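Reducing end xylose-releasing exo-oligoxylanase (Paenibacillus barengoltzii G22, PDB 5YXT) probably hydrolyses xylo-oligosaccharides, releasing xylose from their reducing ends, as a family 8 glycoside hydrolase involved in xylan degradation. Local coordinates at residues Phe258-Tyr263 and Ala315-Gly320; Ser192-His197 and Gly237-Tyr242; Leu321-Ala326 and Asp342-Thr347. One frame throughout, in Å; residues are numbered along the deposited sequence.

Contact 1. Residues Phe258-Tyr263 and Ala315-Gly320; sequences FFSDAY and ALHPVG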
# COMPACT_ATOMS: atom_id res chain seq x y z
N PHE C 258 -21.04 -13.46 5.30
CA PHE C 258 -20.29 -13.48 4.04
C PHE C 258 -19.90 -14.92 3.74
O PHE C 258 -19.01 -15.49 4.39
CB PHE C 258 -19.07 -12.56 4.09
CG PHE C 258 -18.37 -12.42 2.76
CD1 PHE C 258 -18.90 -11.61 1.76
CD2 PHE C 258 -17.19 -13.10 2.50
CE1 PHE C 258 -18.27 -11.47 0.53
CE2 PHE C 258 -16.56 -12.97 1.27
CZ PHE C 258 -17.11 -12.16 0.28
N PHE C 259 -20.55 -15.50 2.73
CA PHE C 259 -20.36 -16.89 2.35
C PHE C 259 -20.62 -17.01 0.85
O PHE C 259 -20.81 -16.00 0.16
CB PHE C 259 -21.26 -17.82 3.18
CG PHE C 259 -20.65 -19.17 3.46
CD1 PHE C 259 -19.37 -19.24 3.98
CD2 PHE C 259 -21.33 -20.34 3.18
CE1 PHE C 259 -18.76 -20.45 4.24
CE2 PHE C 259 -20.73 -21.56 3.43
CZ PHE C 259 -19.43 -21.60 3.98
N SER C 260 -20.65 -18.24 0.36
CA SER C 260 -20.61 -18.55 -1.07
C SER C 260 -21.36 -17.58 -2.00
O SER C 260 -20.79 -17.08 -2.97
CB SER C 260 -21.15 -19.97 -1.27
OG SER C 260 -20.57 -20.88 -0.32
N ASP C 261 -22.64 -17.33 -1.74
CA ASP C 261 -23.42 -16.44 -2.61
C ASP C 261 -22.78 -15.07 -2.72
O ASP C 261 -22.64 -14.51 -3.81
CB ASP C 261 -24.85 -16.30 -2.07
CG ASP C 261 -25.82 -17.29 -2.69
OD1 ASP C 261 -25.43 -18.46 -2.92
OD2 ASP C 261 -26.99 -16.90 -2.93
N ALA C 262 -22.37 -14.51 -1.58
CA ALA C 262 -21.94 -13.12 -1.52
C ALA C 262 -20.63 -12.88 -2.23
O ALA C 262 -20.31 -11.73 -2.53
CB ALA C 262 -21.82 -12.67 -0.07
N TYR C 263 -19.84 -13.93 -2.48
CA TYR C 263 -18.58 -13.74 -3.19
C TYR C 263 -18.81 -13.02 -4.51
O TYR C 263 -17.95 -12.26 -4.97
CB TYR C 263 -17.89 -15.07 -3.46
CG TYR C 263 -17.59 -15.92 -2.23
CD1 TYR C 263 -17.64 -15.39 -0.94
CD2 TYR C 263 -17.23 -17.26 -2.38
CE1 TYR C 263 -17.38 -16.20 0.16
CE2 TYR C 263 -16.96 -18.05 -1.29
CZ TYR C 263 -17.03 -17.52 -0.02
OH TYR C 263 -16.76 -18.31 1.06
N ALA C 315 -14.45 -21.69 4.42
CA ALA C 315 -15.12 -21.43 3.16
C ALA C 315 -15.32 -22.73 2.39
O ALA C 315 -14.39 -23.53 2.26
CB ALA C 315 -14.29 -20.44 2.32
N LEU C 316 -16.54 -22.95 1.89
CA LEU C 316 -16.78 -24.12 1.03
C LEU C 316 -16.10 -23.97 -0.33
O LEU C 316 -15.67 -24.97 -0.92
CB LEU C 316 -18.27 -24.36 0.81
CG LEU C 316 -19.07 -25.31 1.69
CD1 LEU C 316 -18.27 -26.60 2.00
CD2 LEU C 316 -19.58 -24.62 2.97
N HIS C 317 -16.02 -22.75 -0.85
CA HIS C 317 -15.53 -22.50 -2.20
C HIS C 317 -14.44 -21.43 -2.18
O HIS C 317 -14.63 -20.32 -2.70
CB HIS C 317 -16.68 -22.10 -3.11
CG HIS C 317 -17.80 -23.09 -3.10
ND1 HIS C 317 -17.71 -24.32 -3.72
CD2 HIS C 317 -19.02 -23.05 -2.51
CE1 HIS C 317 -18.84 -24.99 -3.53
NE2 HIS C 317 -19.65 -24.24 -2.80
N PRO C 318 -13.27 -21.73 -1.61
CA PRO C 318 -12.21 -20.72 -1.55
C PRO C 318 -11.63 -20.34 -2.90
O PRO C 318 -11.15 -19.20 -3.05
CB PRO C 318 -11.15 -21.38 -0.65
CG PRO C 318 -11.39 -22.84 -0.80
CD PRO C 318 -12.89 -22.97 -0.91
N VAL C 319 -11.63 -21.23 -3.89
CA VAL C 319 -11.17 -20.85 -5.22
C VAL C 319 -12.15 -19.87 -5.86
O VAL C 319 -11.75 -18.88 -6.49
CB VAL C 319 -10.96 -22.10 -6.09
CG1 VAL C 319 -10.81 -21.74 -7.55
CG2 VAL C 319 -9.74 -22.86 -5.57
N GLY C 320 -13.45 -20.13 -5.70
CA GLY C 320 -14.45 -19.16 -6.14
C GLY C 320 -14.27 -17.81 -5.48
O GLY C 320 -14.40 -16.77 -6.14
O HOH W 1 -17.65 -20.80 0.66
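Phe-259 directs its ring at the turn of Ala-315 and Leu-316, and its CE1 comes 3.9 Å from CA of Ala-315. The Leu-316 methyl CD2 lies at the rim of the same ring, near its plane, although the modelled spacing is too short to be trusted in detail. A broad aromatic suits this place because it has further partners: water 1 lies over one face, displaced toward the rim, and the ring makes a cation-pi contact with Arg-303. With an alanine in its place, Arg-303 would probably lose its aromatic partner and a gap would open beside Ala-315.

Ser-260 is small enough to approach His-317 closely. Its CB-OG bond turns anti to the carbonyl carbon (chi1 -46°), which carries OG to the edge of the imidazole, in the ring plane and 3.5 Å from CD2. The same hydroxyl hydrogen-bonds water 1 at 3.1 Å.

Tyr-263 is long enough to bring its OH to that water. Water 1 donates to this OH over 2.7 Å and accepts from the backbone N of His-317 at 3.0 Å, so one molecule ties two side chains to the opposite backbone. The phenol oxygen also touches CB of Ala-315 at 3.5 Å, while CE2 comes equally near the carbonyl O of His-317. CD2, nearer the ring's root, passes Gly-320, which meets it with main-chain atoms alone.

His-317, whose ND1 is bonded to Asp-358, occupies the N-cap position of helix 318-327. The arrangement thus joins the loop entering helix 263-276 to the start of helix 318-327, a loop-to-helix junction within the (alpha/alpha)6 barrel characteristic of glycoside hydrolase family 8.

Contact 2. Residues Ser192-His197 and Gly237-Tyr242; sequences SDPSYH and GLAPEY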
# COMPACT_ATOMS: atom_id res chain seq x y z
N SER C 192 -34.07 -9.77 -0.41
CA SER C 192 -33.25 -9.94 -1.60
C SER C 192 -31.95 -10.64 -1.24
O SER C 192 -31.72 -11.08 -0.11
CB SER C 192 -33.00 -8.59 -2.29
OG SER C 192 -32.35 -8.74 -3.56
N ASP C 193 -31.09 -10.74 -2.25
CA ASP C 193 -29.80 -11.43 -2.16
C ASP C 193 -28.83 -10.50 -2.89
O ASP C 193 -28.95 -10.34 -4.12
CB ASP C 193 -29.91 -12.81 -2.82
CG ASP C 193 -28.63 -13.63 -2.74
OD1 ASP C 193 -27.54 -13.07 -2.97
OD2 ASP C 193 -28.73 -14.85 -2.50
N PRO C 194 -27.91 -9.84 -2.18
CA PRO C 194 -27.09 -8.79 -2.83
C PRO C 194 -26.37 -9.24 -4.10
O PRO C 194 -26.28 -8.48 -5.07
CB PRO C 194 -26.13 -8.38 -1.70
CG PRO C 194 -26.97 -8.56 -0.46
CD PRO C 194 -27.76 -9.82 -0.71
N SER C 195 -25.89 -10.49 -4.13
CA SER C 195 -25.21 -11.00 -5.32
C SER C 195 -26.12 -11.16 -6.53
O SER C 195 -25.60 -11.31 -7.65
CB SER C 195 -24.55 -12.35 -5.00
OG SER C 195 -25.51 -13.39 -4.94
N TYR C 196 -27.44 -11.15 -6.36
CA TYR C 196 -28.35 -11.16 -7.51
C TYR C 196 -28.42 -9.81 -8.22
O TYR C 196 -28.97 -9.75 -9.32
CB TYR C 196 -29.78 -11.53 -7.10
CG TYR C 196 -30.02 -12.93 -6.58
CD1 TYR C 196 -28.98 -13.81 -6.36
CD2 TYR C 196 -31.31 -13.36 -6.30
CE1 TYR C 196 -29.21 -15.08 -5.88
CE2 TYR C 196 -31.56 -14.62 -5.82
CZ TYR C 196 -30.52 -15.48 -5.61
OH TYR C 196 -30.76 -16.74 -5.14
N HIS C 197 -27.91 -8.73 -7.62
CA HIS C 197 -28.10 -7.39 -8.16
C HIS C 197 -27.08 -7.13 -9.26
O HIS C 197 -25.88 -6.99 -8.99
CB HIS C 197 -28.00 -6.35 -7.05
CG HIS C 197 -29.21 -6.33 -6.18
ND1 HIS C 197 -30.18 -5.35 -6.27
CD2 HIS C 197 -29.66 -7.22 -5.26
CE1 HIS C 197 -31.15 -5.62 -5.41
NE2 HIS C 197 -30.86 -6.76 -4.80
N GLY C 237 -16.46 -3.83 3.24
CA GLY C 237 -17.03 -4.04 1.93
C GLY C 237 -17.82 -5.32 1.76
O GLY C 237 -18.41 -5.52 0.69
N LEU C 238 -17.87 -6.17 2.78
CA LEU C 238 -18.51 -7.48 2.66
C LEU C 238 -20.03 -7.36 2.69
O LEU C 238 -20.59 -6.66 3.54
CB LEU C 238 -18.06 -8.41 3.79
CG LEU C 238 -16.55 -8.63 3.95
CD1 LEU C 238 -16.28 -9.48 5.19
CD2 LEU C 238 -15.97 -9.29 2.71
N ALA C 239 -20.69 -8.10 1.78
CA ALA C 239 -22.15 -8.14 1.80
C ALA C 239 -22.64 -9.47 2.36
O ALA C 239 -21.96 -10.49 2.27
CB ALA C 239 -22.73 -7.95 0.39
N PRO C 240 -23.84 -9.47 2.96
CA PRO C 240 -24.44 -10.73 3.39
C PRO C 240 -24.98 -11.51 2.21
O PRO C 240 -25.26 -10.96 1.15
CB PRO C 240 -25.58 -10.27 4.31
CG PRO C 240 -25.99 -8.92 3.73
CD PRO C 240 -24.69 -8.30 3.23
N GLU C 241 -25.15 -12.83 2.40
CA GLU C 241 -25.75 -13.66 1.36
C GLU C 241 -27.19 -13.24 1.08
O GLU C 241 -27.58 -13.06 -0.08
CB GLU C 241 -25.68 -15.14 1.75
CG GLU C 241 -24.30 -15.75 1.57
CD GLU C 241 -24.29 -17.26 1.80
OE1 GLU C 241 -24.56 -17.69 2.95
OE2 GLU C 241 -24.01 -18.01 0.83
N TYR C 242 -28.01 -13.11 2.13
CA TYR C 242 -29.37 -12.58 2.02
C TYR C 242 -29.50 -11.29 2.83
O TYR C 242 -28.89 -11.15 3.90
CB TYR C 242 -30.45 -13.55 2.55
CG TYR C 242 -30.57 -14.90 1.88
CD1 TYR C 242 -29.88 -15.21 0.70
CD2 TYR C 242 -31.40 -15.87 2.44
CE1 TYR C 242 -30.01 -16.45 0.11
CE2 TYR C 242 -31.54 -17.11 1.86
CZ TYR C 242 -30.84 -17.40 0.70
OH TYR C 242 -31.00 -18.65 0.14
O HOH W 2 -25.28 -11.98 -1.66
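Tyr-242 receives the carboxylate of Asp-193 at the edge of its ring, where OD2 lies near the ring plane and 3.3 Å from CE1; the two planes are turned 58° apart. Tyr-255 stacks on this tyrosine, and Phe-185 meets it at an inclined angle. Asp-193 also puts its CB over the centre of the Tyr-196 ring, 3.6 Å above the plane. At the imidazole edge of His-197 lie CB of Ser-192 and O of Asp-193, and NE2 donates to OG of Ser-192, which is bonded in turn to Ile-183 O.

The 192-197 segment holds a short 3-10 turn, led in by Asp-193 and started by Pro-194, whose fixed phi fits it. CG of Asp-193 stands anti to the backbone N (chi1 -178°), and OD1 takes the Ser-195 hydroxyl at 2.8 Å from above the carboxylate plane; a weak bond from Ser-195 N to this oxygen completes an Asx turn.

OD1 also comes within 2.9 Å of Glu-241 O, although both are acceptors. Water 2 mediates beside them: it accepts from Ser-195 N at 2.9 Å and can donate to Asp-193 OD1 and Pro-240 O, acceptors that compete for its protons. The compact Pro-194 ring lies against the backbone of Pro-240 and Glu-241, CD being 3.3 Å from Pro-240 O, while its CB meets the small Ala-239 CB at 4.0 Å.

Contact 3. Residues Leu321-Ala326 and Asp342-Thr347; sequences LLATNA and DLFWNT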
# COMPACT_ATOMS: atom_id res chain seq x y z
N LEU C 321 -13.94 -17.80 -4.19
CA LEU C 321 -13.74 -16.53 -3.50
C LEU C 321 -12.56 -15.77 -4.08
O LEU C 321 -12.66 -14.58 -4.40
CB LEU C 321 -13.56 -16.75 -2.00
CG LEU C 321 -13.27 -15.55 -1.07
CD1 LEU C 321 -14.03 -14.27 -1.43
CD2 LEU C 321 -13.55 -15.96 0.39
N LEU C 322 -11.42 -16.45 -4.26
CA LEU C 322 -10.27 -15.72 -4.80
C LEU C 322 -10.49 -15.32 -6.25
O LEU C 322 -9.93 -14.31 -6.70
CB LEU C 322 -8.98 -16.52 -4.62
CG LEU C 322 -8.75 -17.76 -5.48
CD1 LEU C 322 -8.09 -17.39 -6.79
CD2 LEU C 322 -7.91 -18.78 -4.73
N ALA C 323 -11.27 -16.10 -7.01
CA ALA C 323 -11.56 -15.70 -8.39
C ALA C 323 -12.41 -14.44 -8.43
O ALA C 323 -12.19 -13.57 -9.28
CB ALA C 323 -12.25 -16.84 -9.16
N THR C 324 -13.41 -14.32 -7.54
CA THR C 324 -14.23 -13.11 -7.56
C THR C 324 -13.45 -11.89 -7.10
O THR C 324 -13.68 -10.79 -7.60
CB THR C 324 -15.48 -13.26 -6.68
OG1 THR C 324 -15.09 -13.47 -5.31
CG2 THR C 324 -16.35 -14.39 -7.18
N ASN C 325 -12.53 -12.07 -6.15
CA ASN C 325 -11.73 -10.93 -5.72
C ASN C 325 -10.79 -10.48 -6.82
O ASN C 325 -10.50 -9.29 -6.95
CB ASN C 325 -10.95 -11.26 -4.46
CG ASN C 325 -11.85 -11.49 -3.26
OD1 ASN C 325 -12.95 -10.94 -3.18
ND2 ASN C 325 -11.37 -12.27 -2.30
N ALA C 326 -10.33 -11.43 -7.64
CA ALA C 326 -9.51 -11.07 -8.79
C ALA C 326 -10.33 -10.34 -9.85
O ALA C 326 -9.88 -9.33 -10.41
CB ALA C 326 -8.86 -12.32 -9.38
N ASP C 342 -2.67 -11.80 -9.29
CA ASP C 342 -1.55 -12.75 -9.33
C ASP C 342 -1.87 -14.03 -8.57
O ASP C 342 -1.48 -15.13 -9.00
CB ASP C 342 -0.27 -12.15 -8.77
CG ASP C 342 0.95 -12.96 -9.17
OD1 ASP C 342 1.21 -13.04 -10.39
OD2 ASP C 342 1.63 -13.54 -8.28
N LEU C 343 -2.55 -13.92 -7.43
CA LEU C 343 -2.99 -15.13 -6.75
C LEU C 343 -3.89 -15.96 -7.66
O LEU C 343 -3.68 -17.16 -7.84
CB LEU C 343 -3.71 -14.77 -5.46
CG LEU C 343 -4.31 -15.91 -4.63
CD1 LEU C 343 -3.24 -16.80 -4.04
CD2 LEU C 343 -5.18 -15.30 -3.52
N PHE C 344 -4.87 -15.32 -8.30
CA PHE C 344 -5.76 -16.04 -9.20
C PHE C 344 -5.00 -16.65 -10.37
O PHE C 344 -5.25 -17.80 -10.75
CB PHE C 344 -6.86 -15.11 -9.70
CG PHE C 344 -7.66 -15.68 -10.83
CD1 PHE C 344 -8.51 -16.77 -10.61
CD2 PHE C 344 -7.57 -15.15 -12.11
CE1 PHE C 344 -9.26 -17.31 -11.67
CE2 PHE C 344 -8.31 -15.68 -13.17
CZ PHE C 344 -9.15 -16.77 -12.95
N TRP C 345 -4.07 -15.89 -10.96
CA TRP C 345 -3.31 -16.41 -12.09
C TRP C 345 -2.57 -17.69 -11.69
O TRP C 345 -2.44 -18.62 -12.50
CB TRP C 345 -2.33 -15.35 -12.61
CG TRP C 345 -1.47 -15.84 -13.75
CD1 TRP C 345 -0.16 -16.23 -13.67
CD2 TRP C 345 -1.85 -15.98 -15.12
NE1 TRP C 345 0.29 -16.62 -14.91
CE2 TRP C 345 -0.73 -16.47 -15.82
CE3 TRP C 345 -3.03 -15.74 -15.83
CZ2 TRP C 345 -0.75 -16.73 -17.18
CZ3 TRP C 345 -3.06 -16.01 -17.19
CH2 TRP C 345 -1.92 -16.49 -17.85
N ASN C 346 -2.09 -17.75 -10.45
CA ASN C 346 -1.32 -18.90 -9.99
C ASN C 346 -2.18 -19.95 -9.28
O ASN C 346 -1.65 -20.77 -8.53
CB ASN C 346 -0.17 -18.43 -9.10
CG ASN C 346 0.90 -17.72 -9.90
OD1 ASN C 346 1.71 -18.36 -10.56
ND2 ASN C 346 0.88 -16.39 -9.88
N THR C 347 -3.49 -19.95 -9.53
CA THR C 347 -4.42 -20.89 -8.90
C THR C 347 -5.01 -21.77 -9.99
O THR C 347 -5.60 -21.23 -10.94
CB THR C 347 -5.52 -20.16 -8.15
OG1 THR C 347 -4.95 -19.36 -7.12
CG2 THR C 347 -6.52 -21.16 -7.51
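Leu-322 and Phe-344 carry the apolar packing between the two helices. The leucine CD1 lies at the edge of the phenylalanine ring, in its plane, 3.9 Å from CD1 of Phe-344 and 3.6 Å from CA of that residue. Its CG sits between the backbone N and the carbonyl carbon (chi1 72°), an uncommon position in a helix, and from there both methyls meet Thr-347 tip to tip. CB of Leu-322 touches CD2 of Leu-343. The alanines suit the close approach: Ala-326 CB rests 3.4 Å from Phe-344 CB, and Ala-323 CB reaches CE1 of the ring at 3.9 Å.

No hydrogen bond crosses between the two segments; those of Asn-346 and Thr-347 finish the second helix. Thr-347 OG1 donates to Leu-343 O over 2.6 Å, from above the carbonyl plane; thus spent, it lies with CG2 against the leucine methyls. Asp-342 O is gripped twice by Asn-346, through ND2 and the backbone N, from opposite faces of its plane. Asp-342 OD2 bonds His-4 of the second subunit.

Helices 318-327 and 335-345, consecutive in the family's (alpha/alpha)6 barrel, thus pack through small alanines and one aromatic, and helix 355-369 closes over Phe-344.

How the contacts relate
Contact 1 lies between the other two, its centre 12 Å from that of contact 2 and 13 Å from that of contact 3. Toward contact 2 the link is the backbone N of Asp-261, which probably donates to Glu-241 OE2 at 3.0 Å; separately, Asp-261 OD2 and Asp-193 OD2 come within 2.7 Å, a close approach of like charges. Toward contact 3 the link is helix 318-327, which both contacts share; Tyr-263 CE2 packs 3.7 Å from Leu-321 CB. Contacts 2 and 3 do not touch, their nearest atoms being about 7 Å apart. Contacts 1 and 2 involve loops of the barrel, while contact 3 packs helices beside a second subunit.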